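Local coordinates for protein Lys-gingipain catalytic subunit (PDB 4TKX) that cleaves proteins after lysine residues as the catalytic domain of a secreted cysteine protease and likely virulence factor of Porphyromonas gingivalis, at residues S209-T214 / F242-N247; S279-Y284 / A350-E355; K98-L103 / Q253-Q258. One frame throughout, in Å; residues are numbered along the deposited sequence.

Contact 1: S209-T214 / F242-N247; sequences SFANYT and FLAIGN. With TCK (N-[(1S)-5-amino-1-(chloroacetyl)pentyl]-4-methylbenzenesulfonamide), chain U.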
loop_
_atom_site.group_PDB
_atom_site.type_symbol
_atom_site.label_atom_id
_atom_site.label_comp_id
_atom_site.label_asym_id
_atom_site.label_seq_id
_atom_site.Cartn_x
_atom_site.Cartn_y
_atom_site.Cartn_z
ATOM N N SER A 209 9.893 1.309 10.807
ATOM C CA SER A 209 9.372 1.426 9.449
ATOM C C SER A 209 8.092 0.613 9.234
ATOM O O SER A 209 7.356 0.848 8.286
ATOM C CB SER A 209 10.442 0.941 8.461
ATOM O OG SER A 209 10.716 -0.442 8.652
ATOM N N PHE A 210 7.851 -0.353 10.119
ATOM C CA PHE A 210 6.810 -1.348 9.927
ATOM C C PHE A 210 6.388 -1.834 11.295
ATOM O O PHE A 210 7.226 -2.066 12.164
ATOM C CB PHE A 210 7.387 -2.508 9.106
ATOM C CG PHE A 210 6.425 -3.645 8.851
ATOM C CD1 PHE A 210 5.279 -3.463 8.096
ATOM C CD2 PHE A 210 6.711 -4.909 9.308
ATOM C CE1 PHE A 210 4.432 -4.514 7.842
ATOM C CE2 PHE A 210 5.854 -5.978 9.052
ATOM C CZ PHE A 210 4.721 -5.777 8.330
ATOM N N ALA A 211 5.082 -1.963 11.484
ATOM C CA ALA A 211 4.497 -2.535 12.695
ATOM C C ALA A 211 3.433 -3.547 12.283
ATOM O O ALA A 211 2.535 -3.217 11.507
ATOM C CB ALA A 211 3.875 -1.450 13.536
ATOM N N ASN A 212 3.535 -4.763 12.790
ATOM C CA ASN A 212 2.588 -5.822 12.459
ATOM C C ASN A 212 2.138 -6.465 13.760
ATOM O O ASN A 212 2.959 -6.946 14.546
ATOM C CB ASN A 212 3.271 -6.850 11.549
ATOM C CG ASN A 212 2.336 -7.954 10.991
ATOM O OD1 ASN A 212 2.847 -8.951 10.467
ATOM N ND2 ASN A 212 1.003 -7.765 11.026
ATOM N N TYR A 213 0.835 -6.448 13.980
ATOM C CA TYR A 213 0.200 -7.035 15.158
ATOM C C TYR A 213 -0.741 -8.132 14.707
ATOM O O TYR A 213 -1.524 -7.939 13.788
ATOM C CB TYR A 213 -0.578 -5.946 15.900
ATOM C CG TYR A 213 -1.540 -6.406 16.972
ATOM C CD1 TYR A 213 -2.832 -6.776 16.651
ATOM C CD2 TYR A 213 -1.172 -6.420 18.313
ATOM C CE1 TYR A 213 -3.732 -7.167 17.637
ATOM C CE2 TYR A 213 -2.073 -6.825 19.302
ATOM C CZ TYR A 213 -3.338 -7.206 18.944
ATOM O OH TYR A 213 -4.237 -7.583 19.921
ATOM N N THR A 214 -0.617 -9.302 15.329
ATOM C CA THR A 214 -1.554 -10.386 15.097
ATOM C C THR A 214 -2.077 -10.946 16.427
ATOM O O THR A 214 -1.301 -11.435 17.271
ATOM C CB THR A 214 -0.942 -11.506 14.214
ATOM O OG1 THR A 214 -1.892 -12.552 14.091
ATOM C CG2 THR A 214 0.359 -12.080 14.802
ATOM N N PHE A 242 5.427 4.894 9.374
ATOM C CA PHE A 242 5.474 3.477 9.110
ATOM C C PHE A 242 4.262 2.955 8.348
ATOM O O PHE A 242 3.238 3.608 8.227
ATOM C CB PHE A 242 5.621 2.694 10.418
ATOM C CG PHE A 242 4.655 3.100 11.510
ATOM C CD1 PHE A 242 3.331 2.676 11.489
ATOM C CD2 PHE A 242 5.083 3.885 12.577
ATOM C CE1 PHE A 242 2.463 3.035 12.492
ATOM C CE2 PHE A 242 4.205 4.247 13.586
ATOM C CZ PHE A 242 2.901 3.820 13.546
ATOM N N LEU A 243 4.426 1.748 7.825
ATOM C CA LEU A 243 3.321 0.921 7.388
ATOM C C LEU A 243 2.925 0.093 8.587
ATOM O O LEU A 243 3.793 -0.514 9.236
ATOM C CB LEU A 243 3.778 -0.008 6.263
ATOM C CG LEU A 243 2.820 -1.124 5.851
ATOM C CD1 LEU A 243 1.487 -0.570 5.353
ATOM C CD2 LEU A 243 3.457 -2.055 4.797
ATOM N N ALA A 244 1.626 0.063 8.891
ATOM C CA ALA A 244 1.120 -0.839 9.936
ATOM C C ALA A 244 0.141 -1.839 9.337
ATOM O O ALA A 244 -0.626 -1.507 8.419
ATOM C CB ALA A 244 0.487 -0.069 11.069
ATOM N N ILE A 245 0.208 -3.072 9.833
ATOM C CA ILE A 245 -0.701 -4.131 9.413
ATOM C C ILE A 245 -1.284 -4.788 10.658
ATOM O O ILE A 245 -0.553 -5.310 11.515
ATOM C CB ILE A 245 0.019 -5.203 8.563
ATOM C CG1 ILE A 245 0.675 -4.555 7.336
ATOM C CG2 ILE A 245 -0.946 -6.369 8.196
ATOM C CD1 ILE A 245 1.311 -5.547 6.393
ATOM N N GLY A 246 -2.600 -4.734 10.762
ATOM C CA GLY A 246 -3.303 -5.372 11.852
ATOM C C GLY A 246 -3.990 -6.612 11.325
ATOM O O GLY A 246 -4.994 -6.532 10.618
ATOM N N ASN A 247 -3.408 -7.764 11.629
ATOM C CA ASN A 247 -4.021 -9.039 11.276
ATOM C C ASN A 247 -4.896 -9.409 12.462
ATOM O O ASN A 247 -4.461 -10.095 13.395
ATOM C CB ASN A 247 -2.954 -10.093 11.002
ATOM C CG ASN A 247 -2.164 -9.801 9.753
ATOM O OD1 ASN A 247 -0.957 -9.595 9.808
ATOM N ND2 ASN A 247 -2.850 -9.738 8.617
HETATM S S TCK U . -11.529 -14.472 16.516
HETATM O O1S TCK U . -11.080 -15.614 15.767
HETATM O O2S TCK U . -10.975 -14.587 17.860
HETATM C C1 TCK U . -13.315 -14.423 16.602
HETATM C C2 TCK U . -13.913 -14.511 17.853
HETATM C C3 TCK U . -15.315 -14.475 17.944
HETATM C C4 TCK U . -16.073 -14.357 16.797
HETATM C C5 TCK U . -15.453 -14.268 15.527
HETATM C C6 TCK U . -14.069 -14.305 15.432
HETATM C C7 TCK U . -17.570 -14.327 16.909
HETATM N N TCK U . -10.992 -13.104 15.755
HETATM C CA TCK U . -9.941 -12.238 16.305
HETATM C C TCK U . -10.511 -10.854 16.456
HETATM O O TCK U . -9.795 -9.882 16.489
HETATM C CB TCK U . -8.722 -12.210 15.344
HETATM C CG TCK U . -8.030 -13.554 15.268
HETATM C CD TCK U . -6.921 -13.599 14.153
HETATM C CE TCK U . -5.620 -12.971 14.581
HETATM N NZ TCK U . -4.688 -13.000 13.479
HETATM C CM TCK U . -12.040 -10.706 16.482
HETATM O O HOH W 1 1.458 -9.789 8.184
#
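Asn212 and Tyr213 share one acceptor, Ile245 O: Asn212 ND2 comes from above the carbonyl plane at 2.9 Å, whereas Tyr213 N, 3.0 Å away, lies nearly in line with the C=O bond. Asn212 ND2 also donates to Asn247 OD1, 2.9 Å off and almost straight (173°). Both acceptors sit close to the plane of the Asn212 amide, which fixes its rotation; the Asn247 amide is turned 72° against it. A water donates to the OD1 atoms of both asparagines, and Tyr313 adds a bond to Asn212 OD1. The backbone bonds, from Leu243 N to Ser209 O through Asn247 N to Tyr213 O, join two parallel, in-register strands in the middle of the six-stranded mixed sheet of a caspase-like fold. Most apolar packing is on the Phe210 side; on the other, Ala211 CB meets Ala244 CB. With CG opposite the backbone N (chi1 179°), the Phe210 ring meets Ile245 CD1 at its edge, CE1 to CD1 being 3.6 Å, and Leu243 CD2 lies 4.0 Å from Phe210 CD1. At the C-terminal ends of the strands the inhibitor's lysine-like amine, NZ, donates to Thr214 OG1 and Asn247 O, each at 2.9 Å, in the pocket for the P1 side chain.

Contact 2: S279-Y284 / A350-E355; sequences SSPNSY and AHYYWE. With TCK (N-[(1S)-5-amino-1-(chloroacetyl)pentyl]-4-methylbenzenesulfonamide), chain U.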
loop_
_atom_site.group_PDB
_atom_site.type_symbol
_atom_site.label_atom_id
_atom_site.label_comp_id
_atom_site.label_asym_id
_atom_site.label_seq_id
_atom_site.Cartn_x
_atom_site.Cartn_y
_atom_site.Cartn_z
ATOM N N SER A 279 -8.580 -5.412 8.446
ATOM C CA SER A 279 -9.817 -6.054 8.055
ATOM C C SER A 279 -11.030 -5.256 8.506
ATOM O O SER A 279 -11.077 -4.766 9.633
ATOM C CB SER A 279 -9.888 -7.436 8.700
ATOM O OG SER A 279 -11.055 -8.117 8.272
ATOM N N SER A 280 -12.006 -5.133 7.621
ATOM C CA SER A 280 -13.272 -4.521 7.966
ATOM C C SER A 280 -14.163 -5.429 8.852
ATOM O O SER A 280 -14.633 -4.984 9.887
ATOM C CB SER A 280 -14.005 -4.082 6.702
ATOM O OG SER A 280 -15.340 -3.692 7.013
ATOM N N PRO A 281 -14.373 -6.698 8.455
ATOM C CA PRO A 281 -15.086 -7.632 9.336
ATOM C C PRO A 281 -14.117 -8.375 10.249
ATOM O O PRO A 281 -12.916 -8.044 10.318
ATOM C CB PRO A 281 -15.701 -8.613 8.347
ATOM C CG PRO A 281 -14.627 -8.743 7.284
ATOM C CD PRO A 281 -14.085 -7.306 7.143
ATOM N N ASN A 282 -14.624 -9.395 10.933
ATOM C CA ASN A 282 -13.773 -10.275 11.708
ATOM C C ASN A 282 -12.729 -10.953 10.832
ATOM O O ASN A 282 -12.980 -11.254 9.672
ATOM C CB ASN A 282 -14.616 -11.364 12.371
ATOM C CG ASN A 282 -15.562 -10.819 13.400
ATOM O OD1 ASN A 282 -15.347 -9.744 13.955
ATOM N ND2 ASN A 282 -16.615 -11.572 13.679
ATOM N N SER A 283 -11.552 -11.182 11.393
ATOM C CA SER A 283 -10.570 -12.078 10.782
ATOM C C SER A 283 -10.446 -13.318 11.677
ATOM O O SER A 283 -10.983 -13.360 12.800
ATOM C CB SER A 283 -9.206 -11.401 10.567
ATOM O OG SER A 283 -8.480 -11.302 11.776
ATOM N N TYR A 284 -9.755 -14.327 11.172
ATOM C CA TYR A 284 -9.718 -15.632 11.836
ATOM C C TYR A 284 -8.296 -16.127 11.901
ATOM O O TYR A 284 -7.465 -15.759 11.083
ATOM C CB TYR A 284 -10.599 -16.629 11.088
ATOM C CG TYR A 284 -12.029 -16.207 11.168
ATOM C CD1 TYR A 284 -12.801 -16.522 12.280
ATOM C CD2 TYR A 284 -12.592 -15.441 10.165
ATOM C CE1 TYR A 284 -14.122 -16.106 12.372
ATOM C CE2 TYR A 284 -13.911 -15.020 10.242
ATOM C CZ TYR A 284 -14.660 -15.349 11.349
ATOM O OH TYR A 284 -15.966 -14.914 11.423
ATOM N N ALA A 350 -12.776 -17.956 0.234
ATOM C CA ALA A 350 -11.759 -16.981 -0.092
ATOM C C ALA A 350 -12.400 -15.645 -0.453
ATOM O O ALA A 350 -11.803 -14.582 -0.238
ATOM C CB ALA A 350 -10.901 -17.494 -1.220
ATOM N N HIS A 351 -13.615 -15.696 -0.991
ATOM C CA HIS A 351 -14.356 -14.485 -1.362
ATOM C C HIS A 351 -14.368 -13.499 -0.185
ATOM O O HIS A 351 -14.219 -12.269 -0.360
ATOM C CB HIS A 351 -15.785 -14.903 -1.722
ATOM C CG HIS A 351 -16.601 -13.839 -2.379
ATOM N ND1 HIS A 351 -16.072 -12.633 -2.797
ATOM C CD2 HIS A 351 -17.920 -13.807 -2.701
ATOM C CE1 HIS A 351 -17.032 -11.903 -3.339
ATOM N NE2 HIS A 351 -18.161 -12.592 -3.296
ATOM N N TYR A 352 -14.556 -14.049 1.014
ATOM C CA TYR A 352 -14.618 -13.263 2.240
ATOM C C TYR A 352 -13.349 -12.426 2.431
ATOM O O TYR A 352 -13.435 -11.241 2.752
ATOM C CB TYR A 352 -14.823 -14.192 3.431
ATOM C CG TYR A 352 -14.965 -13.545 4.798
ATOM C CD1 TYR A 352 -13.859 -13.034 5.481
ATOM C CD2 TYR A 352 -16.195 -13.527 5.445
ATOM C CE1 TYR A 352 -13.993 -12.500 6.746
ATOM C CE2 TYR A 352 -16.337 -12.998 6.698
ATOM C CZ TYR A 352 -15.237 -12.487 7.350
ATOM O OH TYR A 352 -15.379 -11.972 8.614
ATOM N N TYR A 353 -12.180 -13.039 2.233
ATOM C CA TYR A 353 -10.936 -12.327 2.484
ATOM C C TYR A 353 -10.724 -11.172 1.527
ATOM O O TYR A 353 -10.264 -10.092 1.940
ATOM C CB TYR A 353 -9.731 -13.264 2.523
ATOM C CG TYR A 353 -9.370 -13.512 3.968
ATOM C CD1 TYR A 353 -10.310 -14.062 4.836
ATOM C CD2 TYR A 353 -8.132 -13.146 4.488
ATOM C CE1 TYR A 353 -10.032 -14.250 6.168
ATOM C CE2 TYR A 353 -7.842 -13.348 5.825
ATOM C CZ TYR A 353 -8.808 -13.890 6.658
ATOM O OH TYR A 353 -8.568 -14.115 7.978
ATOM N N TRP A 354 -11.097 -11.362 0.265
ATOM C CA TRP A 354 -11.002 -10.268 -0.700
ATOM C C TRP A 354 -11.949 -9.116 -0.343
ATOM O O TRP A 354 -11.609 -7.944 -0.550
ATOM C CB TRP A 354 -11.242 -10.776 -2.126
ATOM C CG TRP A 354 -10.137 -11.670 -2.570
ATOM C CD1 TRP A 354 -10.100 -13.029 -2.497
ATOM C CD2 TRP A 354 -8.878 -11.260 -3.113
ATOM N NE1 TRP A 354 -8.897 -13.495 -2.979
ATOM C CE2 TRP A 354 -8.133 -12.428 -3.369
ATOM C CE3 TRP A 354 -8.323 -10.025 -3.434
ATOM C CZ2 TRP A 354 -6.847 -12.387 -3.909
ATOM C CZ3 TRP A 354 -7.060 -9.987 -3.966
ATOM C CH2 TRP A 354 -6.338 -11.156 -4.203
ATOM N N GLU A 355 -13.109 -9.440 0.225
ATOM C CA GLU A 355 -14.035 -8.412 0.717
ATOM C C GLU A 355 -13.564 -7.757 2.026
ATOM O O GLU A 355 -13.957 -6.619 2.349
ATOM C CB GLU A 355 -15.400 -9.026 0.983
ATOM C CG GLU A 355 -16.175 -9.405 -0.251
ATOM C CD GLU A 355 -17.602 -9.909 0.074
ATOM O OE1 GLU A 355 -17.898 -10.238 1.238
ATOM O OE2 GLU A 355 -18.444 -9.939 -0.839
HETATM S S TCK U . -11.529 -14.472 16.516
HETATM O O1S TCK U . -11.080 -15.614 15.767
HETATM O O2S TCK U . -10.975 -14.587 17.860
HETATM C C1 TCK U . -13.315 -14.423 16.602
HETATM C C2 TCK U . -13.913 -14.511 17.853
HETATM C C3 TCK U . -15.315 -14.475 17.944
HETATM C C4 TCK U . -16.073 -14.357 16.797
HETATM C C5 TCK U . -15.453 -14.268 15.527
HETATM C C6 TCK U . -14.069 -14.305 15.432
HETATM C C7 TCK U . -17.570 -14.327 16.909
HETATM N N TCK U . -10.992 -13.104 15.755
HETATM C CA TCK U . -9.941 -12.238 16.305
HETATM C C TCK U . -10.511 -10.854 16.456
HETATM O O TCK U . -9.795 -9.882 16.489
HETATM C CB TCK U . -8.722 -12.210 15.344
HETATM C CG TCK U . -8.030 -13.554 15.268
HETATM C CD TCK U . -6.921 -13.599 14.153
HETATM C CE TCK U . -5.620 -12.971 14.581
HETATM N NZ TCK U . -4.688 -13.000 13.479
HETATM C CM TCK U . -12.040 -10.706 16.482
HETATM O O HOH W 2 -17.554 -12.983 10.355
#
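Tyr352 reaches from helix 350-356 to the loop of Pro281 and Asn282, which runs from strand 273-279 to helix 285-293. At its CB, chi1 near 180° (-178°) swings the ring away from the backbone N and toward the loop. Further out, Tyr352 CE1 lies 3.3 Å from Asn282 O, which comes at the ring's edge near its plane; CE1 also touches Pro281 CG. CZ packs 3.8 Å from Pro281 CG as the proline ring and the tyrosine run antiparallel in passing. Tyr352 CZ is also 4.1 Å from Tyr284 CE2, and the two tyrosine side chains stand roughly perpendicular. At the tip, Tyr352 OH donates to Asn282 O at 2.7 Å, tilted 24° from the carbonyl plane, and receives a bond from a water that also touches Tyr284 OH. Beside it, Tyr353 OH accepts a weak bond from Tyr284 N at 3.4 Å, though its stronger partner is Asp288. That aspartate also bonds Ser283 OG and the inhibitor, probably through its amine, and these donors would probably favour its charged form. The loop braced in this way forms part of the substrate-binding cleft: Ser283 O accepts the inhibitor's sulfonamide N at 3.0 Å, and Tyr284 CE1 comes within 3.6 Å of its aromatic C6. With its proton committed to Asn282 O, the Tyr352 hydroxyl is left as acceptor toward the water, so both its donor and acceptor roles are used.

Contact 3: K98-L103 / Q253-Q258; sequences KKVTDL and QFDYVQ. With PB (lead (II) ion), chain T.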
loop_
_atom_site.group_PDB
_atom_site.type_symbol
_atom_site.label_atom_id
_atom_site.label_comp_id
_atom_site.label_asym_id
_atom_site.label_seq_id
_atom_site.Cartn_x
_atom_site.Cartn_y
_atom_site.Cartn_z
ATOM N N LYS A 98 -20.719 -9.209 5.186
ATOM C CA LYS A 98 -21.792 -8.417 5.772
ATOM C C LYS A 98 -21.317 -7.102 6.388
ATOM O O LYS A 98 -22.043 -6.479 7.167
ATOM C CB LYS A 98 -22.572 -9.233 6.805
ATOM C CG LYS A 98 -22.864 -10.629 6.357
ATOM C CD LYS A 98 -23.661 -10.674 5.088
ATOM C CE LYS A 98 -24.155 -12.102 4.822
ATOM N NZ LYS A 98 -24.829 -12.223 3.496
ATOM N N LYS A 99 -20.116 -6.661 6.010
ATOM C CA LYS A 99 -19.560 -5.427 6.527
ATOM C C LYS A 99 -19.038 -4.622 5.357
ATOM O O LYS A 99 -18.865 -5.149 4.251
ATOM C CB LYS A 99 -18.392 -5.711 7.491
ATOM C CG LYS A 99 -18.774 -6.583 8.681
ATOM C CD LYS A 99 -19.725 -5.889 9.644
ATOM C CE LYS A 99 -20.095 -6.847 10.795
ATOM N NZ LYS A 99 -21.038 -6.248 11.764
ATOM N N VAL A 100 -18.762 -3.348 5.598
ATOM C CA VAL A 100 -18.396 -2.465 4.498
ATOM C C VAL A 100 -17.165 -2.968 3.743
ATOM O O VAL A 100 -16.213 -3.518 4.343
ATOM C CB VAL A 100 -18.217 -1.018 4.971
ATOM C CG1 VAL A 100 -16.963 -0.862 5.836
ATOM C CG2 VAL A 100 -18.207 -0.064 3.777
ATOM N N THR A 101 -17.203 -2.797 2.422
ATOM C CA THR A 101 -16.081 -3.130 1.559
ATOM C C THR A 101 -15.979 -2.166 0.377
ATOM O O THR A 101 -16.986 -1.603 -0.043
ATOM C CB THR A 101 -16.160 -4.597 1.022
ATOM O OG1 THR A 101 -14.974 -4.920 0.273
ATOM C CG2 THR A 101 -17.357 -4.823 0.134
ATOM N N ASP A 102 -14.763 -1.993 -0.147
ATOM C CA ASP A 102 -14.496 -1.220 -1.347
ATOM C C ASP A 102 -14.245 -2.180 -2.503
ATOM O O ASP A 102 -13.966 -1.743 -3.605
ATOM C CB ASP A 102 -13.245 -0.351 -1.134
ATOM C CG ASP A 102 -13.525 0.892 -0.281
ATOM O OD1 ASP A 102 -14.699 1.331 -0.235
ATOM O OD2 ASP A 102 -12.571 1.465 0.299
ATOM N N LEU A 103 -14.327 -3.488 -2.254
ATOM C CA LEU A 103 -13.986 -4.478 -3.285
ATOM C C LEU A 103 -14.740 -4.287 -4.589
ATOM O O LEU A 103 -14.171 -4.450 -5.666
ATOM C CB LEU A 103 -14.223 -5.915 -2.786
ATOM C CG LEU A 103 -13.941 -7.028 -3.791
ATOM C CD1 LEU A 103 -12.462 -7.059 -4.086
ATOM C CD2 LEU A 103 -14.409 -8.405 -3.283
ATOM N N GLN A 253 -12.801 -1.261 9.832
ATOM C CA GLN A 253 -14.241 -1.143 9.578
ATOM C C GLN A 253 -14.594 0.334 9.471
ATOM O O GLN A 253 -15.024 0.951 10.443
ATOM C CB GLN A 253 -15.064 -1.836 10.672
ATOM C CG GLN A 253 -16.501 -2.074 10.258
ATOM C CD GLN A 253 -17.277 -2.864 11.285
ATOM O OE1 GLN A 253 -18.210 -2.355 11.913
ATOM N NE2 GLN A 253 -16.899 -4.123 11.464
ATOM N N PHE A 254 -14.413 0.882 8.268
ATOM C CA PHE A 254 -14.362 2.329 8.088
ATOM C C PHE A 254 -15.714 3.026 7.943
ATOM O O PHE A 254 -15.746 4.225 7.655
ATOM C CB PHE A 254 -13.431 2.707 6.928
ATOM C CG PHE A 254 -13.780 2.058 5.630
ATOM C CD1 PHE A 254 -14.736 2.619 4.801
ATOM C CD2 PHE A 254 -13.147 0.896 5.224
ATOM C CE1 PHE A 254 -15.066 2.012 3.589
ATOM C CE2 PHE A 254 -13.475 0.297 4.029
ATOM C CZ PHE A 254 -14.424 0.857 3.207
ATOM N N ASP A 255 -16.808 2.301 8.190
ATOM C CA ASP A 255 -18.117 2.932 8.324
ATOM C C ASP A 255 -18.646 2.870 9.745
ATOM O O ASP A 255 -19.824 3.131 9.975
ATOM C CB ASP A 255 -19.144 2.329 7.349
ATOM C CG ASP A 255 -19.594 0.929 7.751
ATOM O OD1 ASP A 255 -18.869 0.241 8.507
ATOM O OD2 ASP A 255 -20.688 0.509 7.311
ATOM N N TYR A 256 -17.772 2.578 10.703
ATOM C CA TYR A 256 -18.149 2.573 12.111
ATOM C C TYR A 256 -18.514 3.990 12.565
ATOM O O TYR A 256 -18.098 4.981 11.955
ATOM C CB TYR A 256 -16.996 1.997 12.933
ATOM C CG TYR A 256 -17.283 1.781 14.396
ATOM C CD1 TYR A 256 -18.301 0.926 14.807
ATOM C CD2 TYR A 256 -16.528 2.420 15.372
ATOM C CE1 TYR A 256 -18.552 0.721 16.149
ATOM C CE2 TYR A 256 -16.784 2.228 16.714
ATOM C CZ TYR A 256 -17.801 1.381 17.096
ATOM O OH TYR A 256 -18.062 1.162 18.433
ATOM N N VAL A 257 -19.307 4.083 13.629
ATOM C CA VAL A 257 -19.808 5.368 14.112
ATOM C C VAL A 257 -18.692 6.307 14.562
ATOM O O VAL A 257 -18.843 7.531 14.506
ATOM C CB VAL A 257 -20.864 5.157 15.220
ATOM C CG1 VAL A 257 -20.277 4.399 16.380
ATOM C CG2 VAL A 257 -21.432 6.489 15.673
ATOM N N GLN A 258 -17.578 5.733 15.003
ATOM C CA GLN A 258 -16.373 6.489 15.309
ATOM C C GLN A 258 -15.290 6.142 14.294
ATOM O O GLN A 258 -15.277 5.045 13.752
ATOM C CB GLN A 258 -15.863 6.150 16.711
ATOM C CG GLN A 258 -16.828 6.502 17.823
ATOM C CD GLN A 258 -17.078 7.988 17.932
ATOM O OE1 GLN A 258 -16.199 8.801 17.647
ATOM N NE2 GLN A 258 -18.283 8.353 18.351
HETATM PB PB PB T . -15.100 6.397 8.852
HETATM O O HOH W 3 -18.386 -5.621 13.545
HETATM O O HOH W 4 -19.382 -2.412 8.308
HETATM O O HOH W 5 -15.292 7.983 10.741
#
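Asp255 OD1 accepts a hydrogen bond from a water 2.7 Å away, and the same water accepts one from Val100 N, so the backbone of one segment is bridged to the carboxylate of the other. Asp255 belongs to a type I beta turn from Gln253 to Tyr256, closed by Tyr256 N bonding to Gln253 O, and this turn supplies one ligand of a metal site. Phe254 O binds the lead ion at 2.6 Å, with a water, Asp85 and Glu263 among the other ligands; the same residues form a calcium site of the protease. In Phe254, chi1 of 56° tucks CG over the backbone, between N and C, and lays the ring against Val100; one face receives Val100 CG1 over its centre in a CH-pi contact, 4.0 Å from the centroid. Val100 CG2 sits on the same side, out beyond the rim, 3.8 Å from Phe254 CE1. At the far end of the ring, both carboxylate oxygens of Asp102 stand near CZ, OD1 at 3.5 Å, with the two planes 38° apart; Arg120 forms a salt bridge to this aspartate, while the His358 ring meets Phe254 edge-to-face. The exposed Lys99 chain crosses the buried Gln253 side chain. Gln253 NE2, bonded chiefly to Ser280 O, also donates to a water at 3.0 Å that Lys99 NZ reaches weakly, and Lys99 CD lies 3.8 Å from that NE2.

How the contacts relate
Contacts 1 and 2 both touch the inhibitor: segments 209-214 and 242-247 hold its amine, while 279-284 lies along its backbone and aromatic ring. Their centres are about 17 Å apart, yet Asn247 C comes to 4.1 Å from Ser283 OG. The nucleophile Cys249 follows 242-247 closely in sequence, and its side chain is about 4 Å from that of Asn282 in contact 2. Contact 3 is set back from the cleft, its nearest atoms about 9 Å from contact 1. It joins contact 2 directly, where Ser280 OG probably bonds Val100 O at 2.8 Å and Glu355 O probably bonds Thr101 OG1 at 2.9 Å, tying strand 100-101, which packs on the metal-site turn, to both segments of contact 2.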